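Local coordinates for protein putative amidohydrolase (PDB 3MKV) that probably acts as a prolidase, a zinc-dependent amidohydrolase that cleaves dipeptides carrying a carboxy-terminal proline, at residues A[50-62]-A[377-389]. Residues are numbered along the deposited sequence; the frame is centred on the assembly and turned at random.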
ATOM      1  N   ILE A  50      40.438 -15.298  48.490  1.00 74.28           N
ATOM      2  CA  ILE A  50      39.742 -16.537  48.170  1.00 75.57           C
ATOM      3  C   ILE A  50      40.698 -17.729  48.192  1.00 76.29           C
ATOM      4  O   ILE A  50      41.612 -17.833  47.375  1.00 75.40           O
ATOM      5  CB  ILE A  50      39.007 -16.430  46.820  1.00 75.32           C
ATOM      6  CG1 ILE A  50      37.949 -15.320  46.901  1.00 78.70           C
ATOM      7  CG2 ILE A  50      38.381 -17.769  46.443  1.00 73.99           C
ATOM      8  CD1 ILE A  50      37.343 -14.919  45.580  1.00 74.22           C
ATOM      9  N   ASP A  51      40.485 -18.625  49.148  1.00 77.98           N
ATOM     10  CA  ASP A  51      41.361 -19.769  49.310  1.00 80.78           C
ATOM     11  C   ASP A  51      40.802 -20.962  48.558  1.00 80.07           C
ATOM     12  O   ASP A  51      39.708 -21.442  48.855  1.00 78.47           O
ATOM     13  CB  ASP A  51      41.541 -20.098  50.792  1.00 86.29           C
ATOM     14  CG  ASP A  51      42.848 -20.817  51.076  1.00 90.96           C
ATOM     15  OD1 ASP A  51      43.117 -21.851  50.424  1.00 84.09           O
ATOM     16  OD2 ASP A  51      43.601 -20.342  51.958  1.00 99.16           O
ATOM     17  N   VAL A  52      41.572 -21.448  47.593  1.00 80.80           N
ATOM     18  CA  VAL A  52      41.087 -22.448  46.657  1.00 82.38           C
ATOM     19  C   VAL A  52      41.343 -23.894  47.090  1.00 80.65           C
ATOM     20  O   VAL A  52      40.979 -24.826  46.369  1.00 79.43           O
ATOM     21  CB  VAL A  52      41.679 -22.206  45.245  1.00 84.77           C
ATOM     22  CG1 VAL A  52      41.086 -23.180  44.238  1.00 85.97           C
ATOM     23  CG2 VAL A  52      41.426 -20.771  44.809  1.00 85.28           C
ATOM     24  N   LYS A  53      41.958 -24.080  48.257  1.00 77.66           N
ATOM     25  CA  LYS A  53      42.223 -25.424  48.783  1.00 75.15           C
ATOM     26  C   LYS A  53      42.764 -26.346  47.706  1.00 74.30           C
ATOM     27  O   LYS A  53      42.310 -27.486  47.562  1.00 72.62           O
ATOM     28  CB  LYS A  53      40.964 -26.048  49.393  1.00 76.78           C
ATOM     29  CG  LYS A  53      40.602 -25.534  50.780  1.00 88.17           C
ATOM     30  CD  LYS A  53      41.646 -25.951  51.817  1.00103.54           C
ATOM     31  CE  LYS A  53      41.693 -27.469  52.017  1.00107.24           C
ATOM     32  NZ  LYS A  53      40.653 -27.960  52.967  1.00103.62           N
ATOM     33  N   GLY A  54      43.726 -25.839  46.938  1.00 76.49           N
ATOM     34  CA  GLY A  54      44.389 -26.635  45.910  1.00 75.53           C
ATOM     35  C   GLY A  54      43.499 -27.039  44.750  1.00 76.00           C
ATOM     36  O   GLY A  54      43.727 -28.070  44.117  1.00 79.53           O
ATOM     37  N   LYS A  55      42.481 -26.232  44.466  1.00 73.47           N
ATOM     38  CA  LYS A  55      41.624 -26.468  43.308  1.00 70.37           C
ATOM     39  C   LYS A  55      42.119 -25.658  42.115  1.00 71.12           C
ATOM     40  O   LYS A  55      43.091 -24.898  42.226  1.00 67.16           O
ATOM     41  CB  LYS A  55      40.169 -26.133  43.632  1.00 68.17           C
ATOM     42  CG  LYS A  55      39.373 -27.322  44.117  1.00 73.75           C
ATOM     43  CD  LYS A  55      38.203 -26.911  44.993  1.00 73.36           C
ATOM     44  CE  LYS A  55      38.689 -26.408  46.336  1.00 80.77           C
ATOM     45  NZ  LYS A  55      37.847 -26.930  47.450  1.00 83.60           N
ATOM     46  N   THR A  56      41.450 -25.816  40.976  1.00 71.26           N
ATOM     47  CA  THR A  56      41.914 -25.190  39.740  1.00 69.03           C
ATOM     48  C   THR A  56      41.241 -23.855  39.443  1.00 68.61           C
ATOM     49  O   THR A  56      40.013 -23.727  39.458  1.00 69.76           O
ATOM     50  CB  THR A  56      41.758 -26.128  38.530  1.00 69.10           C
ATOM     51  OG1 THR A  56      42.342 -27.404  38.834  1.00 62.93           O
ATOM     52  CG2 THR A  56      42.445 -25.532  37.314  1.00 63.18           C
ATOM     53  N   ILE A  57      42.065 -22.853  39.187  1.00 62.80           N
ATOM     54  CA  ILE A  57      41.574 -21.560  38.778  1.00 63.78           C
ATOM     55  C   ILE A  57      41.810 -21.431  37.278  1.00 62.74           C
ATOM     56  O   ILE A  57      42.951 -21.455  36.814  1.00 62.62           O
ATOM     57  CB  ILE A  57      42.278 -20.430  39.549  1.00 64.92           C
ATOM     58  CG1 ILE A  57      42.097 -20.635  41.055  1.00 69.37           C
ATOM     59  CG2 ILE A  57      41.737 -19.062  39.132  1.00 67.57           C
ATOM     60  CD1 ILE A  57      42.867 -19.655  41.911  1.00 70.90           C
ATOM     61  N   MET A  58      40.722 -21.320  36.522  1.00 59.83           N
ATOM     62  CA  MET A  58      40.807 -21.233  35.064  1.00 56.38           C
ATOM     63  C   MET A  58      39.962 -20.077  34.519  1.00 58.23           C
ATOM     64  O   MET A  58      39.044 -19.594  35.191  1.00 59.63           O
ATOM     65  CB  MET A  58      40.372 -22.558  34.416  1.00 51.24           C
ATOM     66  CG  MET A  58      38.898 -22.881  34.597  1.00 44.02           C
ATOM     67  SD  MET A  58      38.334 -24.238  33.558  1.00 46.15           S
ATOM     68  CE  MET A  58      38.606 -23.498  31.953  1.00 44.10           C
ATOM     69  N   PRO A  59      40.246 -19.650  33.279  1.00 58.22           N
ATOM     70  CA  PRO A  59      39.491 -18.539  32.693  1.00 56.81           C
ATOM     71  C   PRO A  59      38.036 -18.924  32.431  1.00 53.11           C
ATOM     72  O   PRO A  59      37.720 -20.108  32.285  1.00 49.48           O
ATOM     73  CB  PRO A  59      40.200 -18.280  31.364  1.00 58.35           C
ATOM     74  CG  PRO A  59      41.457 -19.104  31.396  1.00 61.66           C
ATOM     75  CD  PRO A  59      41.241 -20.214  32.352  1.00 54.15           C
ATOM     76  N   GLY A  60      37.165 -17.920  32.377  1.00 53.74           N
ATOM     77  CA  GLY A  60      35.771 -18.115  31.975  1.00 53.35           C
ATOM     78  C   GLY A  60      35.656 -18.793  30.624  1.00 50.15           C
ATOM     79  O   GLY A  60      36.428 -18.509  29.701  1.00 50.91           O
ATOM     80  N   LEU A  61      34.703 -19.710  30.502  1.00 49.68           N
ATOM     81  CA  LEU A  61      34.526 -20.430  29.249  1.00 48.60           C
ATOM     82  C   LEU A  61      33.717 -19.578  28.271  1.00 52.23           C
ATOM     83  O   LEU A  61      32.895 -18.757  28.687  1.00 49.43           O
ATOM     84  CB  LEU A  61      33.809 -21.748  29.484  1.00 46.71           C
ATOM     85  CG  LEU A  61      34.387 -22.722  30.500  1.00 46.39           C
ATOM     86  CD1 LEU A  61      33.285 -23.670  30.944  1.00 51.96           C
ATOM     87  CD2 LEU A  61      35.531 -23.499  29.887  1.00 49.32           C
ATOM     88  N   ILE A  62      33.954 -19.791  26.977  1.00 54.73           N
ATOM     89  CA  ILE A  62      33.287 -19.042  25.912  1.00 48.04           C
ATOM     90  C   ILE A  62      32.577 -19.993  24.943  1.00 49.19           C
ATOM     91  O   ILE A  62      33.187 -20.917  24.421  1.00 51.40           O
ATOM     92  CB  ILE A  62      34.318 -18.180  25.136  1.00 52.83           C
ATOM     93  CG1 ILE A  62      35.136 -17.325  26.117  1.00 41.50           C
ATOM     94  CG2 ILE A  62      33.632 -17.326  24.063  1.00 51.23           C
ATOM     95  CD1 ILE A  62      36.110 -16.360  25.458  1.00 34.94           C
ATOM     96  N   HIS A 377      39.425  -9.143  31.583  1.00 55.54           N
ATOM     97  CA  HIS A 377      38.194  -9.159  32.374  1.00 58.56           C
ATOM     98  C   HIS A 377      38.289 -10.218  33.464  1.00 55.49           C
ATOM     99  O   HIS A 377      38.742 -11.338  33.213  1.00 52.40           O
ATOM    100  CB  HIS A 377      36.963  -9.408  31.495  1.00 54.74           C
ATOM    101  CG  HIS A 377      36.592  -8.240  30.636  1.00 63.23           C
ATOM    102  ND1 HIS A 377      36.941  -8.154  29.304  1.00 69.20           N
ATOM    103  CD2 HIS A 377      35.913  -7.104  30.922  1.00 68.33           C
ATOM    104  CE1 HIS A 377      36.493  -7.014  28.808  1.00 64.56           C
ATOM    105  NE2 HIS A 377      35.862  -6.362  29.767  1.00 66.53           N
ATOM    106  N   ALA A 378      37.874  -9.857  34.673  1.00 50.17           N
ATOM    107  CA  ALA A 378      37.876 -10.801  35.778  1.00 50.59           C
ATOM    108  C   ALA A 378      36.695 -11.747  35.625  1.00 52.34           C
ATOM    109  O   ALA A 378      35.743 -11.718  36.414  1.00 54.17           O
ATOM    110  CB  ALA A 378      37.832 -10.082  37.119  1.00 48.12           C
ATOM    111  N   ASP A 379      36.763 -12.557  34.573  1.00 53.42           N
ATOM    112  CA  ASP A 379      35.870 -13.688  34.380  1.00 53.64           C
ATOM    113  C   ASP A 379      36.666 -14.909  34.793  1.00 55.79           C
ATOM    114  O   ASP A 379      37.560 -15.350  34.067  1.00 55.99           O
ATOM    115  CB  ASP A 379      35.461 -13.821  32.906  1.00 52.93           C
ATOM    116  CG  ASP A 379      34.681 -12.613  32.388  1.00 56.15           C
ATOM    117  OD1 ASP A 379      34.533 -11.602  33.120  1.00 56.97           O
ATOM    118  OD2 ASP A 379      34.207 -12.684  31.232  1.00 58.57           O
ATOM    119  N   VAL A 380      36.368 -15.436  35.975  1.00 59.14           N
ATOM    120  CA  VAL A 380      37.181 -16.504  36.552  1.00 60.26           C
ATOM    121  C   VAL A 380      36.336 -17.666  37.030  1.00 56.08           C
ATOM    122  O   VAL A 380      35.250 -17.476  37.566  1.00 57.16           O
ATOM    123  CB  VAL A 380      38.009 -15.996  37.761  1.00 61.53           C
ATOM    124  CG1 VAL A 380      38.907 -17.097  38.281  1.00 59.57           C
ATOM    125  CG2 VAL A 380      38.829 -14.782  37.376  1.00 62.00           C
ATOM    126  N   LEU A 381      36.845 -18.873  36.835  1.00 58.83           N
ATOM    127  CA  LEU A 381      36.220 -20.067  37.390  1.00 61.94           C
ATOM    128  C   LEU A 381      37.144 -20.739  38.407  1.00 64.04           C
ATOM    129  O   LEU A 381      38.374 -20.625  38.328  1.00 64.03           O
ATOM    130  CB  LEU A 381      35.899 -21.077  36.288  1.00 61.56           C
ATOM    131  CG  LEU A 381      35.080 -20.641  35.080  1.00 62.56           C
ATOM    132  CD1 LEU A 381      34.617 -21.886  34.301  1.00 55.40           C
ATOM    133  CD2 LEU A 381      33.893 -19.794  35.528  1.00 58.58           C
ATOM    134  N   VAL A 382      36.542 -21.446  39.355  1.00 62.33           N
ATOM    135  CA  VAL A 382      37.289 -22.367  40.197  1.00 59.98           C
ATOM    136  C   VAL A 382      36.689 -23.749  40.021  1.00 55.22           C
ATOM    137  O   VAL A 382      35.503 -23.950  40.257  1.00 57.78           O
ATOM    138  CB  VAL A 382      37.250 -21.965  41.686  1.00 58.79           C
ATOM    139  CG1 VAL A 382      37.574 -23.165  42.568  1.00 57.31           C
ATOM    140  CG2 VAL A 382      38.216 -20.836  41.949  1.00 53.47           C
ATOM    141  N   VAL A 383      37.501 -24.701  39.588  1.00 57.17           N
ATOM    142  CA  VAL A 383      37.001 -26.041  39.340  1.00 58.58           C
ATOM    143  C   VAL A 383      37.595 -27.070  40.294  1.00 60.33           C
ATOM    144  O   VAL A 383      38.775 -27.009  40.656  1.00 56.35           O
ATOM    145  CB  VAL A 383      37.258 -26.469  37.893  1.00 61.31           C
ATOM    146  CG1 VAL A 383      36.644 -27.846  37.623  1.00 61.85           C
ATOM    147  CG2 VAL A 383      36.690 -25.423  36.941  1.00 65.63           C
ATOM    148  N   ASP A 384      36.757 -28.008  40.710  1.00 59.83           N
ATOM    149  CA  ASP A 384      37.206 -29.104  41.528  1.00 62.42           C
ATOM    150  C   ASP A 384      37.666 -30.231  40.620  1.00 64.09           C
ATOM    151  O   ASP A 384      36.950 -31.211  40.422  1.00 66.04           O
ATOM    152  CB  ASP A 384      36.083 -29.584  42.440  1.00 68.64           C
ATOM    153  CG  ASP A 384      36.539 -30.659  43.409  1.00 74.79           C
ATOM    154  OD1 ASP A 384      37.747 -30.701  43.738  1.00 80.80           O
ATOM    155  OD2 ASP A 384      35.685 -31.456  43.846  1.00 76.75           O
ATOM    156  N   GLY A 385      38.864 -30.079  40.064  1.00 61.63           N
ATOM    157  CA  GLY A 385      39.416 -31.060  39.144  1.00 61.66           C
ATOM    158  C   GLY A 385      40.461 -30.412  38.254  1.00 65.12           C
ATOM    159  O   GLY A 385      40.731 -29.212  38.374  1.00 61.44           O
ATOM    160  N   ASN A 386      41.049 -31.204  37.358  1.00 68.58           N
ATOM    161  CA  ASN A 386      42.080 -30.701  36.443  1.00 67.47           C
ATOM    162  C   ASN A 386      41.751 -30.941  34.965  1.00 65.40           C
ATOM    163  O   ASN A 386      42.023 -32.014  34.420  1.00 60.77           O
ATOM    164  CB  ASN A 386      43.444 -31.297  36.786  1.00 66.85           C
ATOM    165  CG  ASN A 386      44.509 -30.902  35.791  1.00 70.98           C
ATOM    166  OD1 ASN A 386      44.208 -30.523  34.656  1.00 70.25           O
ATOM    167  ND2 ASN A 386      45.765 -30.986  36.209  1.00 72.67           N
ATOM    168  N   PRO A 387      41.180 -29.920  34.311  1.00 65.26           N
ATOM    169  CA  PRO A 387      40.620 -29.981  32.959  1.00 65.90           C
ATOM    170  C   PRO A 387      41.657 -30.382  31.916  1.00 65.37           C
ATOM    171  O   PRO A 387      41.306 -30.972  30.887  1.00 62.75           O
ATOM    172  CB  PRO A 387      40.156 -28.542  32.705  1.00 63.19           C
ATOM    173  CG  PRO A 387      40.033 -27.930  34.055  1.00 61.72           C
ATOM    174  CD  PRO A 387      41.069 -28.575  34.898  1.00 61.92           C
ATOM    175  N   LEU A 388      42.919 -30.043  32.181  1.00 65.16           N
ATOM    176  CA  LEU A 388      44.038 -30.431  31.320  1.00 62.29           C
ATOM    177  C   LEU A 388      44.299 -31.949  31.340  1.00 63.94           C
ATOM    178  O   LEU A 388      44.858 -32.497  30.395  1.00 62.44           O
ATOM    179  CB  LEU A 388      45.294 -29.646  31.706  1.00 57.19           C
ATOM    180  CG  LEU A 388      45.143 -28.151  31.404  1.00 62.56           C
ATOM    181  CD1 LEU A 388      46.433 -27.374  31.669  1.00 56.69           C
ATOM    182  CD2 LEU A 388      44.679 -27.951  29.959  1.00 56.64           C
ATOM    183  N   LYS A 389      43.886 -32.619  32.414  1.00 64.33           N
ATOM    184  CA  LYS A 389      43.968 -34.068  32.486  1.00 69.45           C
ATOM    185  C   LYS A 389      42.677 -34.692  31.997  1.00 70.39           C
ATOM    186  O   LYS A 389      42.691 -35.646  31.218  1.00 67.26           O
ATOM    187  CB  LYS A 389      44.255 -34.535  33.916  1.00 72.01           C
ATOM    188  CG  LYS A 389      45.710 -34.904  34.168  1.00 85.79           C
ATOM    189  CD  LYS A 389      45.826 -36.018  35.207  1.00 97.29           C
ATOM    190  CE  LYS A 389      44.941 -37.211  34.843  1.00100.50           C
ATOM    191  NZ  LYS A 389      44.935 -38.266  35.900  1.00100.76           N
TER
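Met58 lies obliquely against Leu381 and Val383 on one face of an antiparallel pairing between strands 56-59 and 380-383. Its CG sits between backbone N and carbonyl carbon (chi1 67°), close to Leu381 CB, and a nearly anti chi2 (168°) carries SD to Val383 CG2 at 3.9 Å and to the Pro387 ring at CG. A long, unbranched, flexible chain suits this seam. Leu381 sends CD1 on to Leu61 CG (3.9 Å), while its CG rests over the CA of Gly60, where the close approach to Asp379 leaves little room for a side chain. On the other face Ile57 CG2, anti to its own N, meets Val380 CG1 at 3.5 Å, and Ile57 CG1 reaches Val382 CG2; Val382 CG1 meets, tip to tip, CG1 of Val52, first residue of the type I' turn to Lys55. Ile57, Val380 and Val382, beta-branched, suit extended backbone, and Phe8 of strand 5-9 adjoins Ile57 and Val380. As in many amidohydrolases, such strands probably belong to a small beta domain beside the TIM barrel, and the strand from Thr56 continues toward the zinc ligands His65 and His67. Thr56 and Met58 each exchange two backbone bonds, with Val383 and Leu381; Leu381 N points nearly straight at Met58 O (2.8 Å). Beyond Val383 the chain turns, and Thr56 OG1 bonds to Gly385 O, at a doubtfully short length, while its methyl faces Pro387 CD. Asp379, whose carbonyl receives Gly60 N from above its plane, directs its carboxylate to Arg128.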